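Local atomic coordinates of homoserine dehydrogenase (Thermoplasma acidophilum, PDB entry 3ING), a protein that probably catalyses the NADP(H)-dependent interconversion of aspartate semialdehyde and homoserine on the route to threonine and methionine. Residues R6-G11 with E81-L86; I35-V40 with L52-I57; R44-G49 with R70-P75; V87-A92 with V114-S119. One frame throughout, in Å; residues are numbered along the deposited sequence.

Contact 1 (R6-G11 with E81-L86); sequences RIILMG and EAADLL. With NDP (NADPH dihydro-nicotinamide-adenine-dinucleotide phosphate), chain C.
Ile-7 faces Leu-85 and Ile-8 faces Leu-86 in parallel register with CA atoms 4.8 Å apart, and the amide of Ile-8 donates to Leu-85 O. This pairs strand 4-10 with strand 85-88, neighbours at the centre of the parallel part of the sheet in the NADPH-binding Rossmann domain. The pairing opens with a polar clasp where segment 81-86 comes out of a loop into its strand. Arg-6 grips Asp-84 side-on: NE donates to OD2, and NH2 reaches OD1 at 3.0 Å in a salt bridge. Both oxygens lie close to the guanidinium plane, yet the nitrogens come from above the carboxylate plane, the two groups being turned 47° apart. A bend at chi3 (-59°) brings the NE/NH2 edge round to the carboxylate, while the Ala-82 to Ala-83 peptide covers one guanidinium face, Ala-83 N over its centre. OD2 has a second donor, Arg-6 N, which meets its anti lone pair at 2.8 Å in a nearly straight bond (170°). Asp-84 N returns a bond to Arg-6 O, locking the two residues backbone to backbone as well. With a leucine in place of Arg-6, the Asp-84 carboxylate would probably lose its countercharge and two of the three bonds described, and be freer to turn. Further along, apolar groups take over. Ile-7 CG2 lies beside Leu-85 CD2, a side of the sheet covered by Ile-317 of helix 306-321, and on the opposite face Ile-8 CD1 rests 3.8 Å from Ala-83 CB. At the strand's end selenomethionine Met-10 turns its CE to C2A of the NADPH adenine, 4.0 Å away.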
# COMPACT_ATOMS: atom_id res chain seq x y z
N ARG A 6 5.75 -24.44 -0.06
CA ARG A 6 5.73 -25.30 1.10
C ARG A 6 6.23 -24.50 2.29
O ARG A 6 7.31 -23.90 2.23
CB ARG A 6 6.64 -26.48 0.87
CG ARG A 6 6.20 -27.42 -0.31
CD ARG A 6 7.34 -28.32 -0.75
NE ARG A 6 8.48 -27.51 -1.19
CZ ARG A 6 9.69 -27.98 -1.50
NH1 ARG A 6 9.95 -29.29 -1.47
NH2 ARG A 6 10.65 -27.15 -1.87
N ILE A 7 5.43 -24.48 3.37
CA ILE A 7 5.82 -23.72 4.57
C ILE A 7 5.84 -24.58 5.83
O ILE A 7 5.23 -25.68 5.92
CB ILE A 7 4.93 -22.46 4.80
CG1 ILE A 7 3.63 -22.84 5.57
CG2 ILE A 7 4.69 -21.74 3.46
CD1 ILE A 7 2.75 -21.72 5.87
N ILE A 8 6.61 -24.08 6.79
CA ILE A 8 6.66 -24.61 8.13
C ILE A 8 6.17 -23.49 9.02
O ILE A 8 6.65 -22.36 8.92
CB ILE A 8 8.08 -25.05 8.53
CG1 ILE A 8 8.47 -26.36 7.81
CG2 ILE A 8 8.14 -25.23 10.03
CD1 ILE A 8 10.00 -26.64 7.80
N LEU A 9 5.21 -23.79 9.90
CA LEU A 9 4.63 -22.77 10.77
C LEU A 9 4.99 -23.05 12.23
O LEU A 9 4.58 -24.05 12.76
CB LEU A 9 3.10 -22.76 10.64
CG LEU A 9 2.33 -21.77 11.54
CD1 LEU A 9 2.89 -20.31 11.33
CD2 LEU A 9 0.79 -21.81 11.33
N MSE A 10 5.66 -22.11 12.87
CA MSE A 10 6.02 -22.21 14.26
C MSE A 10 5.09 -21.29 15.06
O MSE A 10 5.14 -20.09 14.88
CB MSE A 10 7.44 -21.72 14.48
CG MSE A 10 8.54 -22.48 13.80
SE MSE A 10 9.19 -23.91 14.91
CE MSE A 10 9.74 -23.09 16.55
N GLY A 11 4.25 -21.87 15.92
CA GLY A 11 3.29 -21.08 16.71
C GLY A 11 1.93 -21.07 16.08
O GLY A 11 1.78 -20.67 14.93
N GLU A 81 11.17 -32.17 6.54
CA GLU A 81 10.49 -31.99 5.28
C GLU A 81 11.08 -30.82 4.55
O GLU A 81 11.38 -29.78 5.15
CB GLU A 81 8.99 -31.73 5.51
CG GLU A 81 8.22 -32.91 6.10
CD GLU A 81 8.07 -34.09 5.13
OE1 GLU A 81 8.02 -33.87 3.89
OE2 GLU A 81 7.98 -35.24 5.63
N ALA A 82 11.20 -30.98 3.24
CA ALA A 82 11.60 -29.91 2.35
C ALA A 82 10.51 -28.84 2.38
O ALA A 82 9.34 -29.15 2.19
CB ALA A 82 11.77 -30.46 0.94
N ALA A 83 10.92 -27.58 2.57
CA ALA A 83 10.03 -26.43 2.62
C ALA A 83 10.75 -25.24 1.99
O ALA A 83 11.97 -25.21 1.90
CB ALA A 83 9.66 -26.10 4.06
N ASP A 84 9.98 -24.26 1.57
CA ASP A 84 10.53 -23.03 0.99
C ASP A 84 10.63 -21.89 2.01
O ASP A 84 11.42 -20.96 1.83
CB ASP A 84 9.57 -22.62 -0.08
CG ASP A 84 9.36 -23.75 -1.10
OD1 ASP A 84 10.37 -24.13 -1.72
OD2 ASP A 84 8.23 -24.26 -1.24
N LEU A 85 9.83 -21.97 3.07
CA LEU A 85 9.64 -20.84 3.96
C LEU A 85 9.27 -21.26 5.36
O LEU A 85 8.47 -22.19 5.56
CB LEU A 85 8.52 -20.03 3.30
CG LEU A 85 7.99 -18.67 3.68
CD1 LEU A 85 7.43 -17.97 2.40
CD2 LEU A 85 6.92 -18.84 4.71
N LEU A 86 9.87 -20.59 6.36
CA LEU A 86 9.51 -20.75 7.76
C LEU A 86 8.71 -19.53 8.19
O LEU A 86 9.07 -18.40 7.86
CB LEU A 86 10.74 -20.89 8.66
CG LEU A 86 10.41 -20.80 10.17
CD1 LEU A 86 10.07 -22.17 10.78
CD2 LEU A 86 11.54 -20.13 10.90
PA NDP C . -0.01 -16.62 21.35
O1A NDP C . -1.48 -16.61 21.24
O2A NDP C . 0.55 -16.65 22.72
O5B NDP C . 0.60 -17.88 20.56
C5B NDP C . 1.96 -18.26 20.55
C4B NDP C . 2.13 -19.62 19.91
O4B NDP C . 3.46 -20.07 19.98
C3B NDP C . 1.34 -20.71 20.65
O3B NDP C . 1.01 -21.78 19.79
C2B NDP C . 2.30 -21.17 21.69
O2B NDP C . 2.06 -22.46 22.18
C1B NDP C . 3.56 -21.19 20.86
N9A NDP C . 4.80 -21.08 21.61
C8A NDP C . 5.09 -20.44 22.78
N7A NDP C . 6.43 -20.59 23.02
C5A NDP C . 6.96 -21.29 22.01
C6A NDP C . 8.26 -21.71 21.81
N6A NDP C . 9.26 -21.18 22.50
N1A NDP C . 8.47 -22.41 20.67
C2A NDP C . 7.48 -22.75 19.78
N3A NDP C . 6.17 -22.33 19.97
C4A NDP C . 5.97 -21.60 21.10
O3 NDP C . 0.60 -15.36 20.57
PN NDP C . -0.11 -14.55 19.36
O1N NDP C . -1.10 -13.59 19.94
O2N NDP C . -0.54 -15.57 18.35
O5D NDP C . 1.11 -13.66 18.77
C5D NDP C . 2.12 -14.40 18.08
C4D NDP C . 3.20 -13.44 17.60
O4D NDP C . 2.60 -12.51 16.73
C3D NDP C . 3.83 -12.62 18.70
O3D NDP C . 5.25 -12.54 18.60
C2D NDP C . 3.16 -11.27 18.58
O2D NDP C . 3.96 -10.22 19.06
C1D NDP C . 2.93 -11.18 17.09
N1N NDP C . 1.89 -10.24 16.71
C2N NDP C . 0.63 -10.39 17.22
C3N NDP C . -0.36 -9.43 17.04
C7N NDP C . -1.73 -9.72 17.50
O7N NDP C . -2.75 -9.21 16.72
N7N NDP C . -1.99 -10.53 18.52
C4N NDP C . -0.20 -8.33 15.99
C5N NDP C . 1.21 -8.29 15.47
C6N NDP C . 2.17 -9.23 15.82
P2B NDP C . 0.65 -22.92 22.79
O1X NDP C . 1.04 -24.27 23.34
O2X NDP C . -0.50 -22.86 21.75
O3X NDP C . 0.39 -21.92 23.87

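Contact 2 (I35-V40 with L52-I57); sequences IKVVGV and LDISSI
The flat groups that Leu-52 meets are peptide units of strand 34-41, and the leucine deals with two of them in different ways. Its CD1 sits squarely over one face of the peptide joining Val-38 to Gly-39, 3.7 Å from Val-38 C. The preceding peptide is met at its oxygen end instead, where Val-37 O lies 3.4 Å from Leu-52 CB and also touches CG and CD1. Having CG anti to the carbonyl carbon (chi1 -77°) brings CG and CD1 to Val-37 O and the next peptide. Water 1 fills in for a direct backbone bond: it accepts from Val-37 N and donates to Leu-52 O, at 3.0 and 3.1 Å. In fold terms, strand 34-41 is the second parallel strand of the Rossmann domain, and helix 54-64, whose Lys-61 binds NADPH, begins against the face carrying Val-37 and Val-40. Asp-53 is the N-cap of that helix. Its OD1 accepts from Ser-56 N, the amide standing well above the carboxylate plane, while Asp-53 O receives the first-turn bond from Ile-57 N. Two isoleucines then make the helix's apolar seal. Ile-54 crosses Val-37 at about a right angle, CD1 lying 3.8 Å from CG2, and it also touches Ile-23 of helix 14-29. Val-40 and Ile-57 meet tip to tip, CG1 against CD1 at 3.8 Å. With Val-40 CG1 set between the backbone N and carbonyl carbon (chi1 58°), that methyl can reach Ile-57 while also lying 4.2 Å from Leu-52 CD1; the valine side chain further touches Thr-12, an NADPH-binding residue.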
# COMPACT_ATOMS: atom_id res chain seq x y z
N ILE A 35 -0.76 -23.16 -1.04
CA ILE A 35 0.19 -23.10 0.07
C ILE A 35 0.04 -24.43 0.81
O ILE A 35 -1.04 -24.76 1.30
CB ILE A 35 -0.07 -21.95 1.03
CG1 ILE A 35 0.03 -20.59 0.32
CG2 ILE A 35 0.93 -22.03 2.19
CD1 ILE A 35 -0.52 -19.38 1.09
N LYS A 36 1.12 -25.19 0.85
CA LYS A 36 1.14 -26.51 1.48
C LYS A 36 1.91 -26.41 2.78
O LYS A 36 3.08 -26.00 2.80
CB LYS A 36 1.79 -27.53 0.55
CG LYS A 36 1.89 -28.93 1.12
CD LYS A 36 2.36 -29.97 0.09
N VAL A 37 1.26 -26.78 3.87
CA VAL A 37 1.85 -26.72 5.20
C VAL A 37 2.46 -28.09 5.45
O VAL A 37 1.75 -29.07 5.49
CB VAL A 37 0.81 -26.35 6.24
CG1 VAL A 37 1.34 -26.57 7.66
CG2 VAL A 37 0.37 -24.87 6.01
N VAL A 38 3.77 -28.14 5.58
CA VAL A 38 4.48 -29.40 5.78
C VAL A 38 5.07 -29.56 7.18
O VAL A 38 5.66 -30.59 7.50
CB VAL A 38 5.60 -29.58 4.71
CG1 VAL A 38 5.00 -29.47 3.31
CG2 VAL A 38 6.73 -28.59 4.93
N GLY A 39 4.89 -28.56 8.03
CA GLY A 39 5.30 -28.66 9.42
C GLY A 39 4.56 -27.62 10.23
O GLY A 39 4.35 -26.51 9.75
N VAL A 40 4.15 -27.96 11.44
CA VAL A 40 3.42 -27.01 12.28
C VAL A 40 3.64 -27.33 13.73
O VAL A 40 3.62 -28.50 14.10
CB VAL A 40 1.88 -26.99 11.95
CG1 VAL A 40 1.26 -28.35 12.11
CG2 VAL A 40 1.17 -25.97 12.81
N LEU A 52 -0.28 -32.71 4.99
CA LEU A 52 -0.86 -32.42 6.31
C LEU A 52 -2.26 -31.86 6.08
O LEU A 52 -2.46 -31.00 5.19
CB LEU A 52 -0.03 -31.41 7.11
CG LEU A 52 1.28 -31.80 7.83
CD1 LEU A 52 1.84 -30.66 8.69
CD2 LEU A 52 1.11 -33.02 8.70
N ASP A 53 -3.21 -32.28 6.91
CA ASP A 53 -4.60 -31.87 6.76
C ASP A 53 -4.88 -30.68 7.68
O ASP A 53 -5.16 -30.84 8.87
CB ASP A 53 -5.49 -33.06 7.04
CG ASP A 53 -6.96 -32.75 6.89
OD1 ASP A 53 -7.37 -31.58 6.92
OD2 ASP A 53 -7.73 -33.71 6.79
N ILE A 54 -4.86 -29.48 7.09
CA ILE A 54 -4.92 -28.24 7.84
C ILE A 54 -6.20 -28.08 8.62
O ILE A 54 -6.16 -27.70 9.78
CB ILE A 54 -4.71 -26.98 6.91
CG1 ILE A 54 -3.32 -26.99 6.28
CG2 ILE A 54 -4.92 -25.72 7.68
CD1 ILE A 54 -3.18 -25.99 5.06
N SER A 55 -7.34 -28.34 8.00
CA SER A 55 -8.60 -28.16 8.72
C SER A 55 -8.67 -29.14 9.87
O SER A 55 -9.22 -28.83 10.91
CB SER A 55 -9.82 -28.30 7.80
OG SER A 55 -9.83 -29.55 7.22
N SER A 56 -8.10 -30.32 9.70
CA SER A 56 -8.06 -31.27 10.78
C SER A 56 -7.17 -30.77 11.92
O SER A 56 -7.49 -30.93 13.10
CB SER A 56 -7.59 -32.62 10.30
OG SER A 56 -7.97 -33.56 11.24
N ILE A 57 -6.05 -30.15 11.59
CA ILE A 57 -5.17 -29.59 12.60
C ILE A 57 -5.85 -28.42 13.31
O ILE A 57 -5.74 -28.28 14.53
CB ILE A 57 -3.82 -29.14 11.99
CG1 ILE A 57 -3.02 -30.40 11.58
CG2 ILE A 57 -3.06 -28.27 12.97
CD1 ILE A 57 -1.82 -30.13 10.69
O HOH W 1 -1.16 -28.60 3.68

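Contact 3 (R44-G49 with R70-P75); sequences RSYASG and RAFSGP
Tyr-46, on short strand 46-48, the antiparallel edge of the otherwise parallel Rossmann sheet, packs on Arg-70, Ala-71 and Phe-72 of the loop between helix 54-64 and strand 85-88. Its CB lies 3.7 Å from Phe-72 CD1, and CG stays close to that same carbon. The two rings are oblique, their planes 57° apart, with Tyr-46 CD1 lying at the edge of the phenylalanine ring. On the Arg-70 side, Tyr-46 CD1 comes 3.4 Å from Arg-70 O, and CE1 turns the ring's edge to Ala-71 O at 3.2 Å. Having CG tucked between the backbone N and the carbonyl carbon (chi1 77°) turns the ring to residues 70-72. Beyond it, CZ and CE2 run beside Arg-70 NE and NH2. The hydroxyl ends over one face of the guanidinium, 3.0 Å above its plane and displaced toward the rim, so the two pack by position rather than through an N-H directed at OH. Main-chain bonds hold the two segments together: Tyr-46 N donates to Arg-70 O, and Phe-72 N to Arg-44 O. The Phe-72 side chain lies about 4 Å from NADPH, nearest atoms, placing this loop beside the cofactor. At the far end water 2 accepts from Ser-48 N at 2.9 Å and, weakly, from Arg-70 NE.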
# COMPACT_ATOMS: atom_id res chain seq x y z
N ARG A 44 4.06 -27.34 22.85
CA ARG A 44 4.18 -28.72 23.32
C ARG A 44 4.17 -29.82 22.28
O ARG A 44 4.67 -30.90 22.56
CB ARG A 44 3.01 -29.01 24.25
CG ARG A 44 2.99 -28.17 25.50
CD ARG A 44 1.77 -28.53 26.34
NE ARG A 44 0.53 -27.96 25.79
CZ ARG A 44 -0.70 -28.33 26.15
NH1 ARG A 44 -0.91 -29.26 27.08
NH2 ARG A 44 -1.75 -27.74 25.58
N SER A 45 3.58 -29.58 21.11
CA SER A 45 3.37 -30.64 20.09
C SER A 45 3.66 -30.15 18.66
O SER A 45 3.85 -28.94 18.40
CB SER A 45 1.93 -31.17 20.14
OG SER A 45 0.97 -30.16 19.84
N TYR A 46 3.73 -31.10 17.74
CA TYR A 46 3.91 -30.74 16.34
C TYR A 46 3.37 -31.80 15.41
O TYR A 46 3.06 -32.94 15.83
CB TYR A 46 5.39 -30.48 16.02
CG TYR A 46 6.22 -31.73 15.87
CD1 TYR A 46 6.69 -32.40 16.99
CD2 TYR A 46 6.59 -32.21 14.62
CE1 TYR A 46 7.44 -33.53 16.89
CE2 TYR A 46 7.38 -33.36 14.50
CZ TYR A 46 7.78 -34.02 15.65
OH TYR A 46 8.56 -35.13 15.61
N ALA A 47 3.22 -31.41 14.15
CA ALA A 47 2.87 -32.30 13.06
C ALA A 47 3.84 -32.01 11.93
O ALA A 47 4.22 -30.85 11.71
CB ALA A 47 1.44 -32.05 12.57
N SER A 48 4.22 -33.04 11.21
CA SER A 48 5.19 -32.92 10.11
C SER A 48 4.82 -33.95 9.08
O SER A 48 4.41 -35.04 9.47
CB SER A 48 6.60 -33.17 10.63
OG SER A 48 7.57 -33.13 9.58
N GLY A 49 4.94 -33.62 7.80
CA GLY A 49 4.56 -34.56 6.76
C GLY A 49 4.27 -33.88 5.44
O GLY A 49 4.14 -32.67 5.41
N ARG A 70 2.04 -35.50 19.79
CA ARG A 70 3.43 -35.81 19.43
C ARG A 70 4.37 -34.67 19.90
O ARG A 70 4.43 -33.57 19.29
CB ARG A 70 3.45 -35.97 17.93
CG ARG A 70 4.75 -36.23 17.26
CD ARG A 70 4.40 -36.81 15.90
NE ARG A 70 5.33 -36.49 14.83
CZ ARG A 70 6.44 -37.17 14.54
NH1 ARG A 70 6.81 -38.22 15.28
NH2 ARG A 70 7.19 -36.77 13.52
N ALA A 71 5.09 -34.95 20.99
CA ALA A 71 5.93 -33.98 21.70
C ALA A 71 6.93 -33.24 20.82
O ALA A 71 7.71 -33.84 20.10
CB ALA A 71 6.65 -34.66 22.85
N PHE A 72 6.95 -31.91 20.98
CA PHE A 72 7.84 -31.01 20.26
C PHE A 72 9.03 -30.60 21.12
O PHE A 72 8.85 -30.05 22.19
CB PHE A 72 7.06 -29.76 19.89
CG PHE A 72 7.84 -28.75 19.07
CD1 PHE A 72 8.27 -29.06 17.79
CD2 PHE A 72 8.10 -27.48 19.57
CE1 PHE A 72 8.94 -28.14 17.04
CE2 PHE A 72 8.77 -26.55 18.81
CZ PHE A 72 9.18 -26.88 17.54
N SER A 73 10.25 -30.84 20.63
CA SER A 73 11.46 -30.46 21.38
C SER A 73 12.10 -29.15 20.91
O SER A 73 12.77 -28.48 21.69
CB SER A 73 12.48 -31.59 21.28
OG SER A 73 11.93 -32.77 21.84
N GLY A 74 11.92 -28.80 19.65
CA GLY A 74 12.48 -27.58 19.09
C GLY A 74 12.34 -27.63 17.59
O GLY A 74 11.87 -28.63 17.05
N PRO A 75 12.78 -26.57 16.90
CA PRO A 75 12.71 -26.43 15.44
C PRO A 75 13.29 -27.60 14.68
O PRO A 75 12.84 -27.88 13.58
CB PRO A 75 13.56 -25.19 15.17
CG PRO A 75 13.53 -24.44 16.41
CD PRO A 75 13.39 -25.39 17.52
O HOH W 2 3.24 -35.50 12.36

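Contact 4 (V87-A92 with V114-S119); sequences VDCTPA and VTANKS. With NDP (NADPH dihydro-nicotinamide-adenine-dinucleotide phosphate), chain C.
Backbone bonds come first: Asp-88 N donates to Val-114 O at 2.9 Å, and Asp-88 O accepts from Ala-116 N, continuing a parallel pairing in which Val-87 faces Val-114. The side-chain bonds form a second layer. Asp-88 OD1 takes two donors from Thr-90: the hydroxyl on its syn lone pair at 2.6 Å, and the amide at 2.9 Å, on the anti side but tilted out of the carboxylate plane, which closes an Asx turn. OD2 is held by Tyr-103 OH. An alanine in place of Asp-88 is likely to leave Thr-90 N and OG1 without their shared acceptor and Tyr-103 OH with one partner fewer, undoing the Asx turn. Asn-117 crosses from the loop after strand 112-115; ND2 donates to Thr-90 OG1, which lies near the amide plane, and only weakly to Thr-90 O. With its CG anti to the backbone N (chi1 172°), the same amide reaches Thr-90 and still offers OD1 to Ser-119 N at 2.8 Å, a capping bond at the start of helix 119-135. Strands 85-88 and 112-115 with helix 97-108 make a beta-alpha-beta unit of the Rossmann fold, and the loops at its carboxyl ends receive the cofactor. Thr-115 OG1 accepts from Asn-117 N in an ST turn there. Cofactor contacts follow: NADPH O3D donates to Thr-90 O at 2.8 Å, Pro-91 CD touches adenine C8A, and Lys-118 CE lies 3.4 Å from C6N of the nicotinamide, its NZ bridged to Asp-213. Packing is light: Cys-89 SG lies 4.4 Å from Ala-116 CB, and Ala-92 CB 3.7 Å from Ser-119 CB.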
# COMPACT_ATOMS: atom_id res chain seq x y z
N VAL A 87 7.61 -19.77 8.91
CA VAL A 87 6.77 -18.70 9.42
C VAL A 87 6.85 -18.73 10.96
O VAL A 87 6.59 -19.75 11.60
CB VAL A 87 5.33 -18.87 8.96
CG1 VAL A 87 4.46 -17.68 9.48
CG2 VAL A 87 5.26 -19.04 7.44
N ASP A 88 7.24 -17.60 11.53
CA ASP A 88 7.37 -17.44 12.98
C ASP A 88 6.21 -16.67 13.57
O ASP A 88 6.13 -15.46 13.40
CB ASP A 88 8.67 -16.71 13.31
CG ASP A 88 8.92 -16.58 14.80
OD1 ASP A 88 8.16 -17.19 15.56
OD2 ASP A 88 9.90 -15.88 15.20
N CYS A 89 5.30 -17.39 14.20
CA CYS A 89 4.23 -16.80 14.95
C CYS A 89 4.37 -17.13 16.46
O CYS A 89 3.37 -17.30 17.18
CB CYS A 89 2.88 -17.29 14.42
SG CYS A 89 2.51 -16.64 12.76
N THR A 90 5.60 -17.28 16.91
CA THR A 90 5.88 -17.57 18.33
C THR A 90 5.95 -16.24 19.09
O THR A 90 6.10 -15.20 18.49
CB THR A 90 7.22 -18.31 18.51
OG1 THR A 90 8.28 -17.44 18.10
CG2 THR A 90 7.25 -19.61 17.69
N PRO A 91 5.80 -16.28 20.43
CA PRO A 91 5.88 -15.05 21.22
C PRO A 91 7.29 -14.51 21.31
O PRO A 91 8.27 -15.25 21.13
CB PRO A 91 5.42 -15.52 22.62
CG PRO A 91 4.90 -16.88 22.48
CD PRO A 91 5.54 -17.44 21.28
N ALA A 92 7.40 -13.23 21.64
CA ALA A 92 8.67 -12.58 21.84
C ALA A 92 9.45 -13.17 22.98
O ALA A 92 8.95 -13.34 24.07
CB ALA A 92 8.46 -11.07 22.09
N VAL A 114 9.24 -15.67 7.05
CA VAL A 114 8.22 -14.67 7.31
C VAL A 114 7.97 -14.63 8.81
O VAL A 114 7.77 -15.67 9.43
CB VAL A 114 6.91 -14.99 6.61
CG1 VAL A 114 5.87 -14.04 7.10
CG2 VAL A 114 7.08 -14.94 5.07
N THR A 115 7.97 -13.44 9.41
CA THR A 115 7.75 -13.37 10.83
C THR A 115 6.73 -12.32 11.23
O THR A 115 6.65 -11.24 10.66
CB THR A 115 9.09 -13.14 11.60
OG1 THR A 115 8.88 -13.25 13.03
CG2 THR A 115 9.71 -11.75 11.26
N ALA A 116 5.95 -12.68 12.24
CA ALA A 116 5.09 -11.77 13.03
C ALA A 116 5.75 -11.40 14.36
O ALA A 116 5.34 -10.46 15.03
CB ALA A 116 3.70 -12.47 13.34
N ASN A 117 6.75 -12.17 14.74
CA ASN A 117 7.46 -11.99 16.00
C ASN A 117 8.46 -10.84 15.85
O ASN A 117 9.24 -10.82 14.90
CB ASN A 117 8.09 -13.33 16.40
CG ASN A 117 9.03 -13.24 17.62
OD1 ASN A 117 9.70 -12.27 17.79
ND2 ASN A 117 9.09 -14.29 18.42
N LYS A 118 8.41 -9.87 16.77
CA LYS A 118 9.21 -8.64 16.70
C LYS A 118 10.54 -8.71 17.42
O LYS A 118 11.39 -7.83 17.22
CB LYS A 118 8.40 -7.51 17.34
CG LYS A 118 7.04 -7.40 16.67
CD LYS A 118 6.00 -6.71 17.52
CE LYS A 118 4.60 -7.19 17.10
NZ LYS A 118 3.53 -6.64 17.97
N SER A 119 10.73 -9.72 18.27
CA SER A 119 11.90 -9.70 19.18
C SER A 119 13.23 -10.00 18.51
O SER A 119 14.26 -9.41 18.85
CB SER A 119 11.67 -10.70 20.30
OG SER A 119 12.71 -10.63 21.25
PA NDP C . -0.01 -16.62 21.35
O1A NDP C . -1.48 -16.61 21.24
O2A NDP C . 0.55 -16.65 22.72
O5B NDP C . 0.60 -17.88 20.56
C5B NDP C . 1.96 -18.26 20.55
C4B NDP C . 2.13 -19.62 19.91
O4B NDP C . 3.46 -20.07 19.98
C3B NDP C . 1.34 -20.71 20.65
O3B NDP C . 1.01 -21.78 19.79
C2B NDP C . 2.30 -21.17 21.69
O2B NDP C . 2.06 -22.46 22.18
C1B NDP C . 3.56 -21.19 20.86
N9A NDP C . 4.80 -21.08 21.61
C8A NDP C . 5.09 -20.44 22.78
N7A NDP C . 6.43 -20.59 23.02
C5A NDP C . 6.96 -21.29 22.01
C6A NDP C . 8.26 -21.71 21.81
N6A NDP C . 9.26 -21.18 22.50
N1A NDP C . 8.47 -22.41 20.67
C2A NDP C . 7.48 -22.75 19.78
N3A NDP C . 6.17 -22.33 19.97
C4A NDP C . 5.97 -21.60 21.10
O3 NDP C . 0.60 -15.36 20.57
PN NDP C . -0.11 -14.55 19.36
O1N NDP C . -1.10 -13.59 19.94
O2N NDP C . -0.54 -15.57 18.35
O5D NDP C . 1.11 -13.66 18.77
C5D NDP C . 2.12 -14.40 18.08
C4D NDP C . 3.20 -13.44 17.60
O4D NDP C . 2.60 -12.51 16.73
C3D NDP C . 3.83 -12.62 18.70
O3D NDP C . 5.25 -12.54 18.60
C2D NDP C . 3.16 -11.27 18.58
O2D NDP C . 3.96 -10.22 19.06
C1D NDP C . 2.93 -11.18 17.09
N1N NDP C . 1.89 -10.24 16.71
C2N NDP C . 0.63 -10.39 17.22
C3N NDP C . -0.36 -9.43 17.04
C7N NDP C . -1.73 -9.72 17.50
O7N NDP C . -2.75 -9.21 16.72
N7N NDP C . -1.99 -10.53 18.52
C4N NDP C . -0.20 -8.33 15.99
C5N NDP C . 1.21 -8.29 15.47
C6N NDP C . 2.17 -9.23 15.82
P2B NDP C . 0.65 -22.92 22.79
O1X NDP C . 1.04 -24.27 23.34
O2X NDP C . -0.50 -22.86 21.75
O3X NDP C . 0.39 -21.92 23.87

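All four contacts reach one Rossmann sheet, but at different depths. Contact 4, its centre about 7 Å from the centre of the chain, is a buried core contact, whereas contact 3, about 23 Å out, lies at the sheet's edge with exposed loop residues. Contact 2 is buried although about 22 Å out, and contact 1 is partly buried. Contacts 1 and 4 share strand 85-88 and both touch NADPH; contacts 1 and 2 join through backbone bonds between strands 4-10 and 34-41. Chemistry follows place: a salt bridge where strand 85-88 begins in contact 1, apolar sealing in contact 2, an oblique aromatic pair and a hydroxyl over a guanidinium in contact 3, a polar network beside the cofactor in contact 4.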